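Long-range contact in SusD superfamily protein (Bacteroides fragilis NCTC 9343, PDB 3NQP), which probably binds sugars at the outer membrane as a member of the SusD family of glycan-uptake proteins: residues Gly193-Cys205 and Lys260-Leu272. Numbering follows the deposited sequence.
Sequences GKKVYWSKAATEC and KANDEIIFAIRFL. With EDO (1,2-ethanediol), chain G.
Lys195 O accepts a nearly straight hydrogen bond from Ala268 N (3.0 Å, 166° at the hydrogen), and beside it Val196 CA points its hydrogen at Ala268 O, 3.3 Å away. With CG anti to its carbonyl carbon (chi1 -71°), the extended side chain of Lys195 runs past the carbonyl of Ile266 into the type I turn Asn262-Ile265. There NZ donates to Ile265 O at 2.7 Å, almost in line with the carbonyl, and to Asn262 O at 3.0 Å from above the carbonyl plane, opposite the face reached by Ile265 N. The two carbonyls, and perhaps the nearby Asp263 carboxylate, should stabilise its positive charge. Water 1 accepts from this ammonium and from Lys194 NZ, and donates to Ala261 O and Asp263 OD1. The contact joins the loop leading into helix 200-216 to strand 265-269, whose classic beta bulge at Ile266 and Phe267 faces Tyr380 of strand 377-381; the largely helical chain is consistent with the TPR-like fold of the SusD family. Trp198 turns its CE3 edge over the centre of the Phe267 ring in an edge-to-face pair (centroids 5.1 Å apart, planes at 60°). Ile266 CG2 packs against Ala201 CB and, a turn further on, Cys205 SG; Ser199 OG caps the start of the helix by accepting from Ala202 N. Val196 CG1 lies 3.3 Å from Arg270 NH2, over one face of the guanidinium, whose NE is salt-bridged to Asp376.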
ATOM      1  N   GLY A 193       2.534  -3.086  22.075  1.00 30.31           N
ATOM      2  CA  GLY A 193       3.233  -2.618  20.868  1.00 27.76           C
ATOM      3  C   GLY A 193       2.459  -1.490  20.200  1.00 26.33           C
ATOM      4  O   GLY A 193       1.420  -1.698  19.557  1.00 20.56           O
ATOM      5  N   LYS A 194       2.959  -0.283  20.387  1.00 23.03           N
ATOM      6  CA  LYS A 194       2.241   0.906  19.943  1.00 18.73           C
ATOM      7  C   LYS A 194       2.232   0.949  18.399  1.00 15.24           C
ATOM      8  O   LYS A 194       3.243   0.702  17.748  1.00 15.57           O
ATOM      9  CB  LYS A 194       2.941   2.138  20.537  1.00 20.91           C
ATOM     10  CG  LYS A 194       2.248   3.452  20.232  1.00 23.53           C
ATOM     11  CD  LYS A 194       3.113   4.658  20.682  1.00 28.75           C
ATOM     12  CE  LYS A 194       2.278   5.962  20.573  1.00 35.80           C
ATOM     13  NZ  LYS A 194       3.092   7.170  20.944  1.00 41.65           N
ATOM     14  N   LYS A 195       1.065   1.205  17.838  1.00 14.61           N
ATOM     15  CA  LYS A 195       0.866   1.333  16.407  1.00 15.53           C
ATOM     16  C   LYS A 195       1.161   0.089  15.572  1.00 16.21           C
ATOM     17  O   LYS A 195       1.145   0.169  14.377  1.00 17.13           O
ATOM     18  CB  LYS A 195       1.580   2.588  15.907  1.00 13.14           C
ATOM     19  CG  LYS A 195       0.809   3.844  16.412  1.00 18.45           C
ATOM     20  CD  LYS A 195       1.559   5.129  16.267  1.00 18.53           C
ATOM     21  CE  LYS A 195       0.733   6.338  16.677  1.00 13.33           C
ATOM     22  NZ  LYS A 195       1.311   7.622  16.117  1.00 13.98           N
ATOM     23  N   VAL A 196       1.390  -1.058  16.211  1.00 16.26           N
ATOM     24  CA  VAL A 196       1.533  -2.316  15.471  1.00 16.69           C
ATOM     25  C   VAL A 196       0.464  -3.374  15.759  1.00 17.60           C
ATOM     26  O   VAL A 196       0.553  -4.505  15.279  1.00 16.35           O
ATOM     27  CB  VAL A 196       2.950  -2.872  15.633  1.00 19.90           C
ATOM     28  CG1 VAL A 196       3.974  -1.813  14.996  1.00 12.30           C
ATOM     29  CG2 VAL A 196       3.260  -3.256  17.150  1.00 14.80           C
ATOM     30  N   TYR A 197      -0.543  -2.971  16.519  1.00 14.40           N
ATOM     31  CA  TYR A 197      -1.816  -3.684  16.657  1.00 17.13           C
ATOM     32  C   TYR A 197      -2.896  -2.793  16.074  1.00 15.56           C
ATOM     33  O   TYR A 197      -2.815  -1.578  16.156  1.00 15.93           O
ATOM     34  CB  TYR A 197      -2.113  -3.983  18.129  1.00 17.56           C
ATOM     35  CG  TYR A 197      -1.236  -5.083  18.651  1.00 16.30           C
ATOM     36  CD1 TYR A 197       0.049  -4.823  19.118  1.00 24.87           C
ATOM     37  CD2 TYR A 197      -1.670  -6.414  18.616  1.00 23.37           C
ATOM     38  CE1 TYR A 197       0.882  -5.870  19.583  1.00 27.33           C
ATOM     39  CE2 TYR A 197      -0.878  -7.446  19.061  1.00 20.42           C
ATOM     40  CZ  TYR A 197       0.414  -7.174  19.541  1.00 31.88           C
ATOM     41  OH  TYR A 197       1.209  -8.194  19.995  1.00 31.62           O
ATOM     42  N   TRP A 198      -3.915  -3.399  15.492  1.00 16.28           N
ATOM     43  CA  TRP A 198      -4.979  -2.637  14.860  1.00 14.28           C
ATOM     44  C   TRP A 198      -5.710  -1.818  15.909  1.00 14.78           C
ATOM     45  O   TRP A 198      -5.768  -2.215  17.077  1.00 16.26           O
ATOM     46  CB  TRP A 198      -5.925  -3.595  14.133  1.00 12.22           C
ATOM     47  CG  TRP A 198      -6.874  -2.915  13.166  1.00 15.00           C
ATOM     48  CD1 TRP A 198      -8.114  -2.461  13.444  1.00 16.29           C
ATOM     49  CD2 TRP A 198      -6.623  -2.586  11.806  1.00 10.33           C
ATOM     50  NE1 TRP A 198      -8.679  -1.907  12.335  1.00 12.09           N
ATOM     51  CE2 TRP A 198      -7.787  -1.982  11.306  1.00 13.66           C
ATOM     52  CE3 TRP A 198      -5.537  -2.782  10.940  1.00 11.62           C
ATOM     53  CZ2 TRP A 198      -7.918  -1.581   9.982  1.00 14.26           C
ATOM     54  CZ3 TRP A 198      -5.670  -2.357   9.632  1.00 13.03           C
ATOM     55  CH2 TRP A 198      -6.833  -1.752   9.174  1.00 18.34           C
ATOM     56  N   SER A 199      -6.204  -0.646  15.517  1.00 13.38           N
ATOM     57  CA  SER A 199      -6.717   0.349  16.460  1.00 12.31           C
ATOM     58  C   SER A 199      -7.939   1.004  15.857  1.00 15.82           C
ATOM     59  O   SER A 199      -8.226   0.818  14.672  1.00 15.36           O
ATOM     60  CB  SER A 199      -5.656   1.430  16.718  1.00 13.37           C
ATOM     61  OG  SER A 199      -5.348   2.152  15.487  1.00 16.50           O
ATOM     62  N   LYS A 200      -8.612   1.818  16.656  1.00 15.63           N
ATOM     63  CA  LYS A 200      -9.758   2.618  16.189  1.00 13.97           C
ATOM     64  C   LYS A 200      -9.377   3.560  15.047  1.00 13.61           C
ATOM     65  O   LYS A 200     -10.074   3.659  14.017  1.00 10.57           O
ATOM     66  CB  LYS A 200     -10.376   3.368  17.352  1.00 14.12           C
ATOM     67  CG  LYS A 200     -11.673   4.097  17.028  1.00 12.87           C
ATOM     68  CD  LYS A 200     -12.052   4.975  18.181  1.00 10.21           C
ATOM     69  CE  LYS A 200     -13.075   5.951  17.778  1.00 15.10           C
ATOM     70  NZ  LYS A 200     -13.627   6.681  18.886  1.00 12.27           N
ATOM     71  N   ALA A 201      -8.261   4.245  15.195  1.00 12.05           N
ATOM     72  CA  ALA A 201      -7.763   5.077  14.109  1.00 12.07           C
ATOM     73  C   ALA A 201      -7.588   4.301  12.797  1.00 12.62           C
ATOM     74  O   ALA A 201      -7.850   4.794  11.732  1.00 14.21           O
ATOM     75  CB  ALA A 201      -6.480   5.706  14.507  1.00 10.45           C
ATOM     76  N   ALA A 202      -7.076   3.096  12.892  1.00 11.55           N
ATOM     77  CA  ALA A 202      -6.838   2.281  11.733  1.00 10.54           C
ATOM     78  C   ALA A 202      -8.151   1.940  11.045  1.00 10.69           C
ATOM     79  O   ALA A 202      -8.235   1.986   9.789  1.00 10.93           O
ATOM     80  CB  ALA A 202      -6.063   1.001  12.123  1.00  9.41           C
ATOM     81  N   THR A 203      -9.172   1.604  11.845  1.00  9.55           N
ATOM     82  CA  THR A 203     -10.502   1.377  11.298  1.00  9.27           C
ATOM     83  C   THR A 203     -11.046   2.639  10.612  1.00 11.42           C
ATOM     84  O   THR A 203     -11.668   2.565   9.520  1.00 11.15           O
ATOM     85  CB  THR A 203     -11.494   0.863  12.340  1.00  9.76           C
ATOM     86  OG1 THR A 203     -11.147  -0.483  12.674  1.00 14.69           O
ATOM     87  CG2 THR A 203     -12.985   0.891  11.782  1.00  8.83           C
ATOM     88  N   GLU A 204     -10.823   3.793  11.218  1.00 11.63           N
ATOM     89  CA  GLU A 204     -11.272   5.053  10.603  1.00 11.39           C
ATOM     90  C   GLU A 204     -10.531   5.326   9.263  1.00 10.33           C
ATOM     91  O   GLU A 204     -11.143   5.798   8.316  1.00 11.29           O
ATOM     92  CB  GLU A 204     -11.122   6.228  11.555  1.00 12.57           C
ATOM     93  CG  GLU A 204     -12.089   6.176  12.718  1.00 13.28           C
ATOM     94  CD  GLU A 204     -12.532   7.525  13.186  1.00 14.85           C
ATOM     95  OE1 GLU A 204     -13.546   8.008  12.644  1.00 14.66           O
ATOM     96  OE2 GLU A 204     -11.854   8.106  14.043  1.00 18.53           O
ATOM     97  N   CYS A 205      -9.226   5.032   9.201  1.00  9.71           N
ATOM     98  CA  CYS A 205      -8.480   5.130   7.955  1.00 11.40           C
ATOM     99  C   CYS A 205      -9.061   4.215   6.866  1.00 11.10           C
ATOM    100  O   CYS A 205      -9.299   4.626   5.741  1.00  8.74           O
ATOM    101  CB  CYS A 205      -7.016   4.746   8.146  1.00 13.25           C
ATOM    102  SG  CYS A 205      -6.070   6.058   8.980  1.00 11.38           S
ATOM    103  N   LYS A 260      10.587   3.793  15.154  1.00 13.28           N
ATOM    104  CA  LYS A 260       9.326   3.131  14.828  1.00 14.40           C
ATOM    105  C   LYS A 260       8.182   3.639  15.655  1.00 14.10           C
ATOM    106  O   LYS A 260       8.377   4.187  16.731  1.00 13.37           O
ATOM    107  CB  LYS A 260       9.436   1.596  15.024  1.00 14.53           C
ATOM    108  CG  LYS A 260      10.371   0.959  14.022  1.00 15.00           C
ATOM    109  CD  LYS A 260      10.433  -0.560  14.200  1.00 14.94           C
ATOM    110  CE  LYS A 260      11.326  -1.226  13.125  1.00 12.33           C
ATOM    111  NZ  LYS A 260      11.012  -2.709  13.208  1.00 11.89           N
ATOM    112  N   ALA A 261       6.992   3.448  15.140  1.00 10.93           N
ATOM    113  CA  ALA A 261       5.742   3.857  15.825  1.00 14.62           C
ATOM    114  C   ALA A 261       5.757   5.331  16.213  1.00 15.84           C
ATOM    115  O   ALA A 261       5.210   5.737  17.230  1.00 13.97           O
ATOM    116  CB  ALA A 261       5.499   2.962  17.048  1.00 16.93           C
ATOM    117  N   ASN A 262       6.360   6.136  15.355  1.00 16.22           N
ATOM    118  CA  ASN A 262       6.381   7.602  15.536  1.00 13.39           C
ATOM    119  C   ASN A 262       5.027   8.261  15.271  1.00 13.16           C
ATOM    120  O   ASN A 262       4.054   7.620  14.854  1.00 13.58           O
ATOM    121  CB  ASN A 262       7.448   8.191  14.649  1.00 14.39           C
ATOM    122  CG  ASN A 262       7.200   7.900  13.194  1.00 13.96           C
ATOM    123  OD1 ASN A 262       6.257   8.459  12.612  1.00 13.09           O
ATOM    124  ND2 ASN A 262       8.039   7.017  12.576  1.00 11.52           N
ATOM    125  N   ASP A 263       4.959   9.558  15.527  1.00 13.58           N
ATOM    126  CA  ASP A 263       3.684  10.291  15.548  1.00 15.23           C
ATOM    127  C   ASP A 263       2.994  10.434  14.169  1.00 13.92           C
ATOM    128  O   ASP A 263       1.849  10.817  14.103  1.00 12.86           O
ATOM    129  CB  ASP A 263       3.903  11.710  16.178  1.00 14.54           C
ATOM    130  CG  ASP A 263       4.103  11.657  17.693  1.00 19.00           C
ATOM    131  OD1 ASP A 263       3.966  10.574  18.289  1.00 21.22           O
ATOM    132  OD2 ASP A 263       4.385  12.706  18.272  1.00 19.77           O
ATOM    133  N   GLU A 264       3.694  10.162  13.078  1.00 14.81           N
ATOM    134  CA  GLU A 264       3.077  10.221  11.734  1.00 13.29           C
ATOM    135  C   GLU A 264       2.363   8.931  11.416  1.00 13.51           C
ATOM    136  O   GLU A 264       1.512   8.881  10.543  1.00 16.13           O
ATOM    137  CB  GLU A 264       4.175  10.458  10.699  1.00 13.79           C
ATOM    138  CG  GLU A 264       3.666  10.682   9.293  1.00 14.24           C
ATOM    139  CD  GLU A 264       4.732  11.265   8.363  1.00 11.02           C
ATOM    140  OE1 GLU A 264       5.509  12.178   8.790  1.00 14.54           O
ATOM    141  OE2 GLU A 264       4.745  10.882   7.178  1.00 14.19           O
ATOM    142  N   ILE A 265       2.745   7.848  12.079  1.00 14.21           N
ATOM    143  CA  ILE A 265       2.224   6.535  11.749  1.00 11.46           C
ATOM    144  C   ILE A 265       0.915   6.293  12.482  1.00 12.89           C
ATOM    145  O   ILE A 265       0.780   6.658  13.641  1.00 14.56           O
ATOM    146  CB  ILE A 265       3.255   5.427  12.098  1.00 10.37           C
ATOM    147  CG1 ILE A 265       4.496   5.513  11.154  1.00 10.78           C
ATOM    148  CG2 ILE A 265       2.641   4.004  11.990  1.00 11.42           C
ATOM    149  CD1 ILE A 265       5.583   4.499  11.517  1.00 12.82           C
ATOM    150  N   ILE A 266      -0.047   5.693  11.779  1.00 11.66           N
ATOM    151  CA  ILE A 266      -1.317   5.265  12.342  1.00 12.01           C
ATOM    152  C   ILE A 266      -1.273   3.742  12.602  1.00 11.98           C
ATOM    153  O   ILE A 266      -1.479   3.290  13.722  1.00 12.90           O
ATOM    154  CB  ILE A 266      -2.508   5.561  11.397  1.00 14.99           C
ATOM    155  CG1 ILE A 266      -2.850   7.054  11.366  1.00 21.68           C
ATOM    156  CG2 ILE A 266      -3.743   4.871  11.905  1.00 16.17           C
ATOM    157  CD1 ILE A 266      -2.400   7.866  10.189  1.00 12.53           C
ATOM    158  N   PHE A 267      -0.967   2.971  11.572  1.00 11.00           N
ATOM    159  CA  PHE A 267      -0.818   1.522  11.716  1.00 12.99           C
ATOM    160  C   PHE A 267       0.297   0.985  10.797  1.00 11.36           C
ATOM    161  O   PHE A 267       0.346   1.314   9.600  1.00 11.16           O
ATOM    162  CB  PHE A 267      -2.148   0.769  11.495  1.00 12.10           C
ATOM    163  CG  PHE A 267      -1.962  -0.703  11.527  1.00 14.39           C
ATOM    164  CD1 PHE A 267      -1.841  -1.360  12.730  1.00 16.16           C
ATOM    165  CD2 PHE A 267      -1.878  -1.440  10.345  1.00 11.98           C
ATOM    166  CE1 PHE A 267      -1.626  -2.733  12.780  1.00 13.91           C
ATOM    167  CE2 PHE A 267      -1.618  -2.812  10.393  1.00 13.87           C
ATOM    168  CZ  PHE A 267      -1.501  -3.447  11.619  1.00 13.08           C
ATOM    169  N   ALA A 268       1.212   0.193  11.380  1.00 11.88           N
ATOM    170  CA  ALA A 268       2.307  -0.435  10.651  1.00 12.50           C
ATOM    171  C   ALA A 268       2.423  -1.914  11.059  1.00 12.87           C
ATOM    172  O   ALA A 268       2.061  -2.265  12.186  1.00 15.11           O
ATOM    173  CB  ALA A 268       3.648   0.285  10.987  1.00  8.15           C
ATOM    174  N   ILE A 269       2.931  -2.735  10.125  1.00 11.67           N
ATOM    175  CA  ILE A 269       3.306  -4.113  10.349  1.00 10.70           C
ATOM    176  C   ILE A 269       4.729  -4.149  10.943  1.00 12.71           C
ATOM    177  O   ILE A 269       5.660  -3.637  10.348  1.00  9.00           O
ATOM    178  CB  ILE A 269       3.307  -4.902   9.027  1.00 11.54           C
ATOM    179  CG1 ILE A 269       1.884  -4.983   8.424  1.00 12.99           C
ATOM    180  CG2 ILE A 269       3.944  -6.288   9.197  1.00  9.31           C
ATOM    181  CD1 ILE A 269       0.846  -5.699   9.291  1.00 11.98           C
ATOM    182  N   ARG A 270       4.870  -4.770  12.096  1.00 13.22           N
ATOM    183  CA  ARG A 270       6.157  -4.908  12.814  1.00 13.66           C
ATOM    184  C   ARG A 270       7.010  -6.056  12.288  1.00 12.18           C
ATOM    185  O   ARG A 270       6.601  -7.224  12.319  1.00 12.58           O
ATOM    186  CB  ARG A 270       5.876  -5.094  14.324  1.00 14.05           C
ATOM    187  CG  ARG A 270       7.122  -5.271  15.257  1.00 17.26           C
ATOM    188  CD  ARG A 270       8.164  -4.133  15.087  1.00 21.16           C
ATOM    189  NE  ARG A 270       7.632  -2.768  15.180  1.00 20.81           N
ATOM    190  CZ  ARG A 270       7.364  -2.128  16.305  1.00 27.76           C
ATOM    191  NH1 ARG A 270       7.541  -2.715  17.495  1.00 34.21           N
ATOM    192  NH2 ARG A 270       6.862  -0.910  16.245  1.00 22.38           N
ATOM    193  N   PHE A 271       8.200  -5.706  11.781  1.00 12.87           N
ATOM    194  CA  PHE A 271       9.237  -6.671  11.474  1.00 13.06           C
ATOM    195  C   PHE A 271      10.273  -6.474  12.586  1.00 15.26           C
ATOM    196  O   PHE A 271      10.473  -5.359  13.045  1.00 17.09           O
ATOM    197  CB  PHE A 271       9.790  -6.456  10.041  1.00 13.11           C
ATOM    198  CG  PHE A 271       8.839  -6.981   8.962  1.00 15.47           C
ATOM    199  CD1 PHE A 271       8.717  -8.356   8.725  1.00 19.23           C
ATOM    200  CD2 PHE A 271       8.030  -6.133   8.259  1.00 13.68           C
ATOM    201  CE1 PHE A 271       7.819  -8.850   7.793  1.00 15.05           C
ATOM    202  CE2 PHE A 271       7.126  -6.600   7.348  1.00  9.34           C
ATOM    203  CZ  PHE A 271       7.014  -7.976   7.098  1.00 18.34           C
ATOM    204  N   LEU A 272      10.858  -7.568  13.066  1.00 16.42           N
ATOM    205  CA  LEU A 272      11.708  -7.551  14.268  1.00 20.01           C
ATOM    206  C   LEU A 272      12.871  -8.505  14.060  1.00 16.17           C
ATOM    207  O   LEU A 272      12.659  -9.665  13.728  1.00 13.68           O
ATOM    208  CB  LEU A 272      10.885  -7.977  15.496  1.00 20.25           C
ATOM    209  CG  LEU A 272      11.513  -8.040  16.895  1.00 26.60           C
ATOM    210  CD1 LEU A 272      12.011  -6.643  17.354  1.00 21.72           C
ATOM    211  CD2 LEU A 272      10.524  -8.646  17.909  1.00 21.39           C
TER
HETATM  212  C1  EDO G1007       4.217  -7.780  16.787  1.00 41.99           C
HETATM  213  O1  EDO G1007       4.865  -8.906  16.160  1.00 45.18           O
HETATM  214  C2  EDO G1007       2.744  -7.752  16.395  1.00 38.78           C
HETATM  215  O2  EDO G1007       2.122  -8.926  16.935  1.00 46.66           O
HETATM  216  O   HOH W   1       3.483   7.656  18.081  1.00 18.75           O
HETATM  217  O   HOH W   2       5.837  -0.060  18.570  1.00 25.36           O
HETATM  218  O   HOH W   3       1.968  -5.030  13.279  1.00 18.55           O
HETATM  219  O   HOH W   4      -3.021   1.342  14.700  1.00 15.41           O